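Local coordinates for protein carbohydrate kinase, FGGY (Novosphingobium aromaticivorans, PDB 3H6E) that probably acts as a carbohydrate kinase of the FGGY family, transferring a phosphoryl group to a sugar or related substrate, at residues R336-Y349 / A369-A381. Numbering follows the deposited sequence.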
loop_
_atom_site.group_PDB
_atom_site.type_symbol
_atom_site.label_atom_id
_atom_site.label_comp_id
_atom_site.label_asym_id
_atom_site.label_seq_id
_atom_site.Cartn_x
_atom_site.Cartn_y
_atom_site.Cartn_z
ATOM N N ARG A 336 -20.908 -18.999 -18.513
ATOM C CA ARG A 336 -20.981 -17.549 -18.655
ATOM C C ARG A 336 -19.770 -16.911 -17.988
ATOM O O ARG A 336 -19.636 -16.965 -16.766
ATOM C CB ARG A 336 -22.258 -17.004 -18.011
ATOM C CG ARG A 336 -23.549 -17.643 -18.489
ATOM C CD ARG A 336 -24.739 -16.768 -18.108
ATOM N NE ARG A 336 -25.988 -17.519 -18.051
ATOM C CZ ARG A 336 -26.699 -17.863 -19.118
ATOM N NH1 ARG A 336 -26.275 -17.526 -20.328
ATOM N NH2 ARG A 336 -27.828 -18.547 -18.976
HETATM N N MSE A 337 -18.891 -16.301 -18.778
HETATM C CA MSE A 337 -17.661 -15.757 -18.211
HETATM C C MSE A 337 -17.057 -14.553 -18.949
HETATM O O MSE A 337 -17.515 -14.167 -20.026
HETATM C CB MSE A 337 -16.622 -16.866 -18.086
HETATM C CG MSE A 337 -16.113 -17.362 -19.415
HETATM SE SE MSE A 337 -15.059 -18.979 -19.209
HETATM C CE MSE A 337 -13.976 -18.806 -20.820
ATOM N N ILE A 338 -16.017 -13.983 -18.341
ATOM C CA ILE A 338 -15.362 -12.766 -18.822
ATOM C C ILE A 338 -13.878 -13.010 -19.055
ATOM O O ILE A 338 -13.196 -13.557 -18.193
ATOM C CB ILE A 338 -15.464 -11.642 -17.773
ATOM C CG1 ILE A 338 -16.920 -11.404 -17.371
ATOM C CG2 ILE A 338 -14.804 -10.363 -18.283
ATOM C CD1 ILE A 338 -17.073 -10.630 -16.071
ATOM N N LEU A 339 -13.372 -12.588 -20.208
ATOM C CA LEU A 339 -11.948 -12.717 -20.505
ATOM C C LEU A 339 -11.206 -11.392 -20.296
ATOM O O LEU A 339 -11.712 -10.331 -20.653
ATOM C CB LEU A 339 -11.747 -13.221 -21.933
ATOM C CG LEU A 339 -12.560 -14.454 -22.333
ATOM C CD1 LEU A 339 -12.127 -14.948 -23.699
ATOM C CD2 LEU A 339 -12.425 -15.562 -21.303
ATOM N N PRO A 340 -10.003 -11.459 -19.704
ATOM C CA PRO A 340 -9.121 -10.307 -19.469
ATOM C C PRO A 340 -8.632 -9.716 -20.787
ATOM O O PRO A 340 -8.515 -10.457 -21.760
ATOM C CB PRO A 340 -7.934 -10.921 -18.716
ATOM C CG PRO A 340 -8.443 -12.208 -18.159
ATOM C CD PRO A 340 -9.436 -12.704 -19.163
ATOM N N THR A 341 -8.336 -8.418 -20.822
ATOM C CA THR A 341 -8.437 -7.551 -19.655
ATOM C C THR A 341 -9.273 -6.318 -19.978
ATOM O O THR A 341 -9.440 -5.957 -21.144
ATOM C CB THR A 341 -7.044 -7.066 -19.195
ATOM O OG1 THR A 341 -7.172 -6.314 -17.982
ATOM C CG2 THR A 341 -6.411 -6.185 -20.257
ATOM N N LEU A 342 -9.782 -5.663 -18.940
ATOM C CA LEU A 342 -10.564 -4.444 -19.120
ATOM C C LEU A 342 -9.739 -3.187 -18.836
ATOM O O LEU A 342 -10.246 -2.072 -18.935
ATOM C CB LEU A 342 -11.830 -4.476 -18.259
ATOM C CG LEU A 342 -12.821 -5.587 -18.615
ATOM C CD1 LEU A 342 -12.518 -6.857 -17.824
ATOM C CD2 LEU A 342 -14.257 -5.138 -18.378
HETATM N N MSE A 343 -8.469 -3.381 -18.485
HETATM C CA MSE A 343 -7.531 -2.276 -18.290
HETATM C C MSE A 343 -6.215 -2.505 -19.027
HETATM O O MSE A 343 -5.200 -2.822 -18.403
HETATM C CB MSE A 343 -7.235 -2.062 -16.804
HETATM C CG MSE A 343 -8.158 -1.083 -16.107
HETATM SE SE MSE A 343 -8.446 0.588 -17.083
HETATM C CE MSE A 343 -6.621 1.239 -17.265
ATOM N N ARG A 344 -6.238 -2.333 -20.348
ATOM C CA ARG A 344 -5.048 -2.499 -21.183
ATOM C C ARG A 344 -3.800 -1.942 -20.513
ATOM O O ARG A 344 -3.786 -0.793 -20.078
ATOM C CB ARG A 344 -5.238 -1.809 -22.535
ATOM C CG ARG A 344 -6.025 -2.610 -23.545
ATOM C CD ARG A 344 -5.178 -3.701 -24.173
ATOM N NE ARG A 344 -4.216 -3.175 -25.138
ATOM C CZ ARG A 344 -3.579 -3.929 -26.029
ATOM N NH1 ARG A 344 -3.809 -5.234 -26.078
ATOM N NH2 ARG A 344 -2.715 -3.386 -26.875
ATOM N N GLY A 345 -2.756 -2.761 -20.434
ATOM C CA GLY A 345 -1.487 -2.323 -19.887
ATOM C C GLY A 345 -1.305 -2.554 -18.396
ATOM O O GLY A 345 -0.275 -2.194 -17.835
ATOM N N PHE A 346 -2.293 -3.164 -17.750
ATOM C CA PHE A 346 -2.235 -3.356 -16.306
ATOM C C PHE A 346 -2.569 -4.785 -15.905
ATOM O O PHE A 346 -3.395 -5.447 -16.539
ATOM C CB PHE A 346 -3.186 -2.385 -15.602
ATOM C CG PHE A 346 -2.877 -0.941 -15.865
ATOM C CD1 PHE A 346 -2.069 -0.223 -14.996
ATOM C CD2 PHE A 346 -3.384 -0.303 -16.982
ATOM C CE1 PHE A 346 -1.781 1.107 -15.235
ATOM C CE2 PHE A 346 -3.100 1.026 -17.228
ATOM C CZ PHE A 346 -2.295 1.731 -16.351
ATOM N N GLY A 347 -1.927 -5.253 -14.842
ATOM C CA GLY A 347 -2.192 -6.579 -14.323
ATOM C C GLY A 347 -1.377 -7.671 -14.987
ATOM O O GLY A 347 -0.440 -7.395 -15.743
ATOM N N PRO A 348 -1.730 -8.930 -14.697
ATOM C CA PRO A 348 -1.053 -10.115 -15.229
ATOM C C PRO A 348 -1.314 -10.311 -16.719
ATOM O O PRO A 348 -0.503 -10.943 -17.391
ATOM C CB PRO A 348 -1.683 -11.265 -14.436
ATOM C CG PRO A 348 -2.312 -10.623 -13.245
ATOM C CD PRO A 348 -2.758 -9.283 -13.707
ATOM N N TYR A 349 -2.424 -9.780 -17.224
ATOM C CA TYR A 349 -2.783 -9.961 -18.630
ATOM C C TYR A 349 -2.913 -8.632 -19.362
ATOM O O TYR A 349 -3.982 -8.323 -19.891
ATOM C CB TYR A 349 -4.109 -10.715 -18.749
ATOM C CG TYR A 349 -4.172 -12.000 -17.959
ATOM C CD1 TYR A 349 -3.796 -13.208 -18.531
ATOM C CD2 TYR A 349 -4.614 -12.007 -16.645
ATOM C CE1 TYR A 349 -3.854 -14.386 -17.811
ATOM C CE2 TYR A 349 -4.678 -13.180 -15.917
ATOM C CZ TYR A 349 -4.296 -14.364 -16.507
ATOM O OH TYR A 349 -4.365 -15.531 -15.791
ATOM N N ALA A 369 -20.770 -13.019 -11.986
ATOM C CA ALA A 369 -19.706 -13.463 -12.879
ATOM C C ALA A 369 -18.506 -12.523 -12.828
ATOM O O ALA A 369 -17.370 -12.943 -13.038
ATOM C CB ALA A 369 -20.225 -13.585 -14.303
ATOM N N ALA A 370 -18.765 -11.249 -12.553
ATOM C CA ALA A 370 -17.693 -10.269 -12.432
ATOM C C ALA A 370 -16.788 -10.633 -11.258
ATOM O O ALA A 370 -15.569 -10.498 -11.336
ATOM C CB ALA A 370 -18.268 -8.865 -12.258
ATOM N N CYS A 371 -17.398 -11.102 -10.174
ATOM C CA CYS A 371 -16.660 -11.519 -8.989
ATOM C C CYS A 371 -15.798 -12.747 -9.257
ATOM O O CYS A 371 -14.796 -12.969 -8.577
ATOM C CB CYS A 371 -17.621 -11.813 -7.842
ATOM S SG CYS A 371 -18.539 -10.391 -7.254
ATOM N N LEU A 372 -16.192 -13.545 -10.245
ATOM C CA LEU A 372 -15.442 -14.749 -10.591
ATOM C C LEU A 372 -14.197 -14.400 -11.386
ATOM O O LEU A 372 -13.125 -14.954 -11.153
ATOM C CB LEU A 372 -16.306 -15.728 -11.393
ATOM C CG LEU A 372 -17.498 -16.371 -10.676
ATOM C CD1 LEU A 372 -17.999 -17.582 -11.462
ATOM C CD2 LEU A 372 -17.134 -16.764 -9.253
ATOM N N TYR A 373 -14.355 -13.476 -12.330
ATOM C CA TYR A 373 -13.259 -13.031 -13.181
ATOM C C TYR A 373 -12.127 -12.418 -12.355
ATOM O O TYR A 373 -10.950 -12.551 -12.698
ATOM C CB TYR A 373 -13.774 -12.024 -14.219
ATOM C CG TYR A 373 -12.695 -11.176 -14.856
ATOM C CD1 TYR A 373 -11.985 -11.632 -15.958
ATOM C CD2 TYR A 373 -12.388 -9.919 -14.354
ATOM C CE1 TYR A 373 -10.996 -10.858 -16.539
ATOM C CE2 TYR A 373 -11.403 -9.140 -14.928
ATOM C CZ TYR A 373 -10.714 -9.612 -16.020
ATOM O OH TYR A 373 -9.731 -8.842 -16.594
ATOM N N ALA A 374 -12.491 -11.748 -11.265
ATOM C CA ALA A 374 -11.509 -11.098 -10.406
ATOM C C ALA A 374 -10.803 -12.128 -9.532
ATOM O O ALA A 374 -9.653 -11.940 -9.138
ATOM C CB ALA A 374 -12.172 -10.020 -9.553
ATOM N N ALA A 375 -11.499 -13.221 -9.238
ATOM C CA ALA A 375 -10.919 -14.309 -8.462
ATOM C C ALA A 375 -9.856 -15.016 -9.290
ATOM O O ALA A 375 -8.787 -15.363 -8.788
ATOM C CB ALA A 375 -11.995 -15.286 -8.033
ATOM N N LEU A 376 -10.156 -15.211 -10.569
ATOM C CA LEU A 376 -9.265 -15.922 -11.475
ATOM C C LEU A 376 -8.011 -15.117 -11.780
ATOM O O LEU A 376 -6.918 -15.673 -11.867
ATOM C CB LEU A 376 -10.003 -16.272 -12.767
ATOM C CG LEU A 376 -11.209 -17.197 -12.563
ATOM C CD1 LEU A 376 -12.247 -17.024 -13.663
ATOM C CD2 LEU A 376 -10.774 -18.657 -12.433
ATOM N N VAL A 377 -8.173 -13.808 -11.941
ATOM C CA VAL A 377 -7.040 -12.936 -12.211
ATOM C C VAL A 377 -6.215 -12.742 -10.940
ATOM O O VAL A 377 -4.991 -12.638 -10.998
ATOM C CB VAL A 377 -7.481 -11.565 -12.768
ATOM C CG1 VAL A 377 -6.266 -10.687 -13.040
ATOM C CG2 VAL A 377 -8.306 -11.744 -14.034
ATOM N N ALA A 378 -6.889 -12.698 -9.794
ATOM C CA ALA A 378 -6.194 -12.638 -8.514
ATOM C C ALA A 378 -5.437 -13.940 -8.305
ATOM O O ALA A 378 -4.333 -13.954 -7.764
ATOM C CB ALA A 378 -7.171 -12.406 -7.376
ATOM N N ASP A 379 -6.043 -15.033 -8.756
ATOM C CA ASP A 379 -5.434 -16.353 -8.669
ATOM C C ASP A 379 -4.122 -16.401 -9.444
ATOM O O ASP A 379 -3.121 -16.922 -8.959
ATOM C CB ASP A 379 -6.397 -17.409 -9.212
ATOM C CG ASP A 379 -5.780 -18.788 -9.259
ATOM O OD1 ASP A 379 -5.729 -19.450 -8.199
ATOM O OD2 ASP A 379 -5.350 -19.206 -10.357
ATOM N N THR A 380 -4.138 -15.856 -10.656
ATOM C CA THR A 380 -2.936 -15.778 -11.474
ATOM C C THR A 380 -1.886 -14.883 -10.820
ATOM O O THR A 380 -0.695 -15.193 -10.840
ATOM C CB THR A 380 -3.260 -15.249 -12.888
ATOM O OG1 THR A 380 -4.040 -16.221 -13.592
ATOM C CG2 THR A 380 -1.986 -14.966 -13.673
ATOM N N ALA A 381 -2.335 -13.775 -10.235
ATOM C CA ALA A 381 -1.430 -12.814 -9.613
ATOM C C ALA A 381 -0.760 -13.371 -8.359
ATOM O O ALA A 381 0.435 -13.175 -8.145
ATOM C CB ALA A 381 -2.161 -11.527 -9.300
#
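A cis peptide that does not precede a proline lies where Pro340 meets Tyr373: it joins Pro340 to Thr341, beside the tyrosine hydroxyl. The setting is the C-terminal FGGY domain, of the actin-like ATPase class. Strand 337-339 pairs with strand 355-357 and crosses helix segment 369-381 at -46°, with the axes 7.6 Å apart at their closest. The loop after the strand swings away from the helix and returns at Pro348, beside Ala381.

Tyr373 packs between the 338-342 chain and Val377 of its own helix. Its CG is anti to the backbone N (chi1 162°), which swings the ring out of the helix and along Ile338 to Leu342. Ile338 CG2 sits over one face, in a CH-pi contact 4.2 Å from the ring centroid. Val377 CG2, one helical turn on, covers the opposite face near the rim. Pro340 comes to the edge, with CG 3.3 Å from Tyr373 CE1. Leu342 CD1 approaches the phenol end obliquely. The hydroxyl bonds to Glu303 OE1, which also accepts from the backbone N of Leu342. Replacing Tyr373 by alanine takes the ring away; this would probably leave a gap between Ile338 and Val377 and Glu303 without its phenol partner.

Thr341 OG1 accepts from Met343 N at 3.2 Å, an ST turn. A type II turn from Met343 to Phe346 follows and brings the chain back to the helix. There Pro348 CD packs on Val377 CG1 at 3.8 Å, and Pro348 CB meets the methyl of Thr380. Val377 CG1 also lies at the edge of the Tyr349 ring, while Pro340 CG stands over one face, toward the rim. Tyr349 and Thr380 approach from opposite directions and are hydrogen-bonded through their hydroxyls; the modelled 2.3 Å from Tyr349 OH to Thr380 OG1 is doubtfully short. Nearer the start of helix segment 369-381, Ile338 CD1 rests 3.7 Å from Ala370 CA.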